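Local atomic coordinates of aspartate aminotransferase (Rhodobacter sphaeroides, PDB entry 3NRA), a protein that probably catalyses the pyridoxal 5'-phosphate-dependent transfer of an amino group from L-aspartate to 2-oxoglutarate, giving oxaloacetate and L-glutamate. Residues H312-V322 with F384-A395. Residues are numbered along the deposited sequence; the frame is centred on the assembly and turned at random. Where two conformers were deposited one is given.
Sequences HQAIRDELLHV and FSQDHEAAVAAA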
loop_
_atom_site.group_PDB
_atom_site.type_symbol
_atom_site.label_atom_id
_atom_site.label_comp_id
_atom_site.label_asym_id
_atom_site.label_seq_id
_atom_site.Cartn_x
_atom_site.Cartn_y
_atom_site.Cartn_z
ATOM N N HIS B 312 -26.574 11.013 -9.409
ATOM C CA HIS B 312 -25.852 10.199 -10.372
ATOM C C HIS B 312 -26.754 9.558 -11.419
ATOM O O HIS B 312 -26.350 9.373 -12.546
ATOM C CB HIS B 312 -25.050 9.113 -9.666
ATOM C CG HIS B 312 -23.790 9.607 -9.059
ATOM N ND1 HIS B 312 -23.754 10.247 -7.852
ATOM C CD2 HIS B 312 -22.507 9.528 -9.482
ATOM C CE1 HIS B 312 -22.503 10.549 -7.554
ATOM N NE2 HIS B 312 -21.730 10.124 -8.527
ATOM N N GLN B 313 -27.980 9.228 -11.024
ATOM C CA GLN B 313 -28.937 8.585 -11.920
ATOM C C GLN B 313 -29.425 9.585 -12.968
ATOM O O GLN B 313 -29.648 9.223 -14.109
ATOM C CB GLN B 313 -30.133 8.032 -11.121
ATOM C CG GLN B 313 -30.926 6.935 -11.838
ATOM C CD GLN B 313 -31.879 6.164 -10.917
ATOM O OE1 GLN B 313 -31.534 5.801 -9.774
ATOM N NE2 GLN B 313 -33.063 5.877 -11.422
ATOM N N ALA B 314 -29.545 10.847 -12.583
ATOM C CA ALA B 314 -29.896 11.907 -13.541
ATOM C C ALA B 314 -28.789 12.089 -14.581
ATOM O O ALA B 314 -29.069 12.219 -15.781
ATOM C CB ALA B 314 -30.196 13.225 -12.815
ATOM N N ILE B 315 -27.535 12.027 -14.135
ATOM C CA ILE B 315 -26.389 12.109 -15.041
ATOM C C ILE B 315 -26.327 10.871 -15.945
ATOM O O ILE B 315 -26.218 10.996 -17.176
ATOM C CB ILE B 315 -25.056 12.216 -14.282
ATOM C CG1 ILE B 315 -24.981 13.532 -13.492
ATOM C CG2 ILE B 315 -23.892 12.139 -15.261
ATOM C CD1 ILE B 315 -23.823 13.580 -12.549
ATOM N N ARG B 316 -26.405 9.690 -15.327
ATOM C CA ARG B 316 -26.506 8.432 -16.069
ATOM C C ARG B 316 -27.503 8.529 -17.222
ATOM O O ARG B 316 -27.160 8.218 -18.376
ATOM C CB ARG B 316 -26.926 7.299 -15.140
ATOM C CG ARG B 316 -26.968 5.913 -15.800
ATOM C CD ARG B 316 -27.802 4.926 -14.978
ATOM N NE ARG B 316 -29.233 5.214 -15.056
ATOM C CZ ARG B 316 -30.198 4.428 -14.557
ATOM N NH1 ARG B 316 -29.909 3.268 -13.955
ATOM N NH2 ARG B 316 -31.472 4.788 -14.689
ATOM N N ASP B 317 -28.716 8.982 -16.927
ATOM C CA ASP B 317 -29.808 8.963 -17.916
ATOM C C ASP B 317 -29.610 9.956 -19.058
ATOM O O ASP B 317 -29.949 9.659 -20.208
ATOM C CB ASP B 317 -31.162 9.244 -17.239
ATOM C CG ASP B 317 -31.629 8.101 -16.331
ATOM O OD1 ASP B 317 -31.027 7.013 -16.365
ATOM O OD2 ASP B 317 -32.604 8.316 -15.579
ATOM N N GLU B 318 -29.135 11.156 -18.748
ATOM C CA GLU B 318 -28.897 12.146 -19.800
ATOM C C GLU B 318 -27.685 11.764 -20.639
ATOM O O GLU B 318 -27.706 11.930 -21.822
ATOM C CB GLU B 318 -28.754 13.575 -19.257
ATOM C CG GLU B 318 -28.930 14.650 -20.384
ATOM C CD GLU B 318 -28.916 16.101 -19.872
ATOM O OE1 GLU B 318 -28.529 16.333 -18.702
ATOM O OE2 GLU B 318 -29.293 17.003 -20.648
ATOM N N LEU B 319 -26.641 11.219 -20.021
ATOM C CA LEU B 319 -25.501 10.728 -20.813
ATOM C C LEU B 319 -25.914 9.609 -21.733
ATOM O O LEU B 319 -25.478 9.567 -22.875
ATOM C CB LEU B 319 -24.341 10.264 -19.942
ATOM C CG LEU B 319 -23.428 11.339 -19.315
ATOM C CD1 LEU B 319 -22.082 10.731 -18.987
ATOM C CD2 LEU B 319 -23.227 12.547 -20.198
ATOM N N LEU B 320 -26.763 8.715 -21.256
ATOM C CA LEU B 320 -27.236 7.618 -22.081
ATOM C C LEU B 320 -28.045 8.129 -23.253
ATOM O O LEU B 320 -27.844 7.694 -24.366
ATOM C CB LEU B 320 -28.053 6.622 -21.261
ATOM C CG LEU B 320 -27.247 5.615 -20.423
ATOM C CD1 LEU B 320 -28.189 4.834 -19.506
ATOM C CD2 LEU B 320 -26.444 4.661 -21.339
ATOM N N HIS B 321 -28.912 9.107 -23.003
ATOM C CA HIS B 321 -29.678 9.733 -24.071
ATOM C C HIS B 321 -28.776 10.294 -25.207
ATOM O O HIS B 321 -29.041 10.058 -26.390
ATOM C CB HIS B 321 -30.535 10.858 -23.530
ATOM C CG HIS B 321 -31.447 11.438 -24.546
ATOM N ND1 HIS B 321 -32.576 10.780 -24.997
ATOM C CD2 HIS B 321 -31.384 12.604 -25.239
ATOM C CE1 HIS B 321 -33.178 11.528 -25.908
ATOM N NE2 HIS B 321 -32.470 12.635 -26.079
ATOM N N VAL B 322 -27.745 11.043 -24.816
ATOM C CA VAL B 322 -26.804 11.654 -25.758
ATOM C C VAL B 322 -26.019 10.594 -26.540
ATOM O O VAL B 322 -25.958 10.660 -27.758
ATOM C CB VAL B 322 -25.813 12.604 -25.028
ATOM C CG1 VAL B 322 -24.671 13.040 -25.978
ATOM C CG2 VAL B 322 -26.555 13.838 -24.467
ATOM N N PHE B 384 -18.696 8.805 -14.905
ATOM C CA PHE B 384 -19.606 9.946 -14.971
ATOM C C PHE B 384 -19.961 10.569 -13.615
ATOM O O PHE B 384 -20.866 11.400 -13.537
ATOM C CB PHE B 384 -20.891 9.606 -15.798
ATOM C CG PHE B 384 -21.753 8.522 -15.205
ATOM C CD1 PHE B 384 -22.753 8.826 -14.284
ATOM C CD2 PHE B 384 -21.623 7.205 -15.638
ATOM C CE1 PHE B 384 -23.591 7.813 -13.761
ATOM C CE2 PHE B 384 -22.436 6.214 -15.144
ATOM C CZ PHE B 384 -23.435 6.524 -14.187
ATOM N N SER B 385 -19.204 10.263 -12.568
ATOM C CA SER B 385 -19.320 11.038 -11.318
ATOM C C SER B 385 -18.599 12.372 -11.499
ATOM O O SER B 385 -17.459 12.560 -11.056
ATOM C CB SER B 385 -18.806 10.255 -10.118
ATOM O OG SER B 385 -19.088 10.949 -8.921
ATOM N N GLN B 386 -19.297 13.281 -12.193
ATOM C CA GLN B 386 -18.746 14.527 -12.715
ATOM C C GLN B 386 -19.728 15.641 -12.446
ATOM O O GLN B 386 -20.885 15.390 -12.040
ATOM C CB GLN B 386 -18.542 14.437 -14.225
ATOM C CG GLN B 386 -17.611 13.292 -14.706
ATOM C CD GLN B 386 -16.183 13.458 -14.242
ATOM O OE1 GLN B 386 -15.698 14.608 -13.991
ATOM N NE2 GLN B 386 -15.474 12.317 -14.095
ATOM N N ASP B 387 -19.294 16.874 -12.703
ATOM C CA ASP B 387 -20.219 17.992 -12.821
ATOM C C ASP B 387 -21.252 17.649 -13.911
ATOM O O ASP B 387 -20.875 17.265 -14.997
ATOM C CB ASP B 387 -19.479 19.278 -13.180
ATOM C CG ASP B 387 -20.430 20.467 -13.384
ATOM O OD1 ASP B 387 -20.757 21.151 -12.384
ATOM O OD2 ASP B 387 -20.839 20.730 -14.541
ATOM N N HIS B 388 -22.544 17.763 -13.573
ATOM C CA HIS B 388 -23.649 17.330 -14.447
ATOM C C HIS B 388 -23.607 18.018 -15.801
ATOM O O HIS B 388 -23.605 17.374 -16.824
ATOM C CB HIS B 388 -25.004 17.629 -13.778
ATOM C CG HIS B 388 -26.186 17.050 -14.498
ATOM N ND1 HIS B 388 -27.087 16.206 -13.883
ATOM C CD2 HIS B 388 -26.630 17.204 -15.770
ATOM C CE1 HIS B 388 -28.015 15.843 -14.749
ATOM N NE2 HIS B 388 -27.770 16.442 -15.897
ATOM N N GLU B 389 -23.628 19.329 -15.796
ATOM C CA GLU B 389 -23.697 20.075 -17.041
ATOM C C GLU B 389 -22.420 19.916 -17.873
ATOM O O GLU B 389 -22.497 19.730 -19.080
ATOM C CB GLU B 389 -23.990 21.544 -16.762
ATOM C CG GLU B 389 -25.417 21.746 -16.215
ATOM C CD GLU B 389 -25.811 23.199 -16.123
ATOM O OE1 GLU B 389 -24.909 24.081 -16.260
ATOM O OE2 GLU B 389 -27.030 23.472 -15.935
ATOM N N ALA B 390 -21.253 19.990 -17.219
ATOM C CA ALA B 390 -19.963 19.793 -17.915
ATOM C C ALA B 390 -19.900 18.399 -18.557
ATOM O O ALA B 390 -19.543 18.278 -19.708
ATOM C CB ALA B 390 -18.813 20.010 -16.989
ATOM N N ALA B 391 -20.383 17.386 -17.846
ATOM C CA ALA B 391 -20.381 16.013 -18.346
ATOM C C ALA B 391 -21.257 15.852 -19.595
ATOM O O ALA B 391 -20.869 15.197 -20.555
ATOM C CB ALA B 391 -20.854 15.035 -17.233
ATOM N N VAL B 392 -22.441 16.454 -19.563
ATOM C CA VAL B 392 -23.378 16.359 -20.668
ATOM C C VAL B 392 -22.818 17.070 -21.920
ATOM O O VAL B 392 -22.778 16.467 -22.983
ATOM C CB VAL B 392 -24.762 16.932 -20.284
ATOM C CG1 VAL B 392 -25.624 17.122 -21.512
ATOM C CG2 VAL B 392 -25.457 16.002 -19.242
ATOM N N ALA B 393 -22.340 18.325 -21.745
ATOM C CA ALA B 393 -21.628 19.089 -22.809
ATOM C C ALA B 393 -20.436 18.329 -23.381
ATOM O O ALA B 393 -20.261 18.311 -24.571
ATOM C CB ALA B 393 -21.171 20.471 -22.293
ATOM N N ALA B 394 -19.650 17.669 -22.519
ATOM C CA ALA B 394 -18.526 16.834 -22.974
ATOM C C ALA B 394 -19.011 15.652 -23.830
ATOM O O ALA B 394 -18.457 15.376 -24.868
ATOM C CB ALA B 394 -17.690 16.322 -21.760
ATOM N N ALA B 395 -20.053 14.984 -23.376
ATOM C CA ALA B 395 -20.634 13.868 -24.106
ATOM C C ALA B 395 -21.106 14.281 -25.497
ATOM O O ALA B 395 -20.935 13.520 -26.454
ATOM C CB ALA B 395 -21.793 13.256 -23.315
#
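Phe384 lies across the flank of helix 304-324, its ring beside His312, Ile315, Arg316 and Leu319. The CE1 edge points at the backbone O of His312, 3.4 Å away, while Ile315 CG2 meets CD1 obliquely at 3.6 Å. Arg316 CB touches the same CE1–CZ side, its chain running alongside the ring before the guanidinium turns off to Asp317 and Pro334 O. With chi1 at 64°, Phe384 CG sits between its backbone N and carbonyl carbon, directing the ring's CD1–CE1 side to Ile315 and His312 O; Phe384 CB meets Leu319 CD1. One residue on, His312 NE2 and Ser385 OG share a hydrogen bond of 2.8 Å at the imidazole edge; His312 ND1 bonds to Arg308 O, so both ring nitrogens are engaged and the ring's rotation is fixed. These segments belong to the small domain of the class I aminotransferase fold, where the chain leaves strand 380-383, turns through Ser385 in an inverse gamma turn and enters helix 388-404. That helix runs nearly parallel to 312-322, at 14° with axes 9.6 Å apart, and Asp387 caps its start through OD2 to Ala390 N. Between the helices Leu319 CD2 packs on Ala395 CB at 3.5 Å, followed by Val322 CG1 against the same methyl. His388, its CG anti to the backbone N (chi1 -172°), slides past Ile315, whose CG1 lies 3.4 Å from His388 ND1. In one of two Glu318 conformers, His388 NE2 donates to Glu318 OE1 at 2.9 Å, nearly in the ring plane, carboxylate and imidazole steeply turned. With only an alanine at His388, Glu318 OE1 would probably lose its imidazole donor and a gap open beside Ile315 CG1. The same conformer sets Val392 CG1 and CG2 crosswise against Glu318 CD.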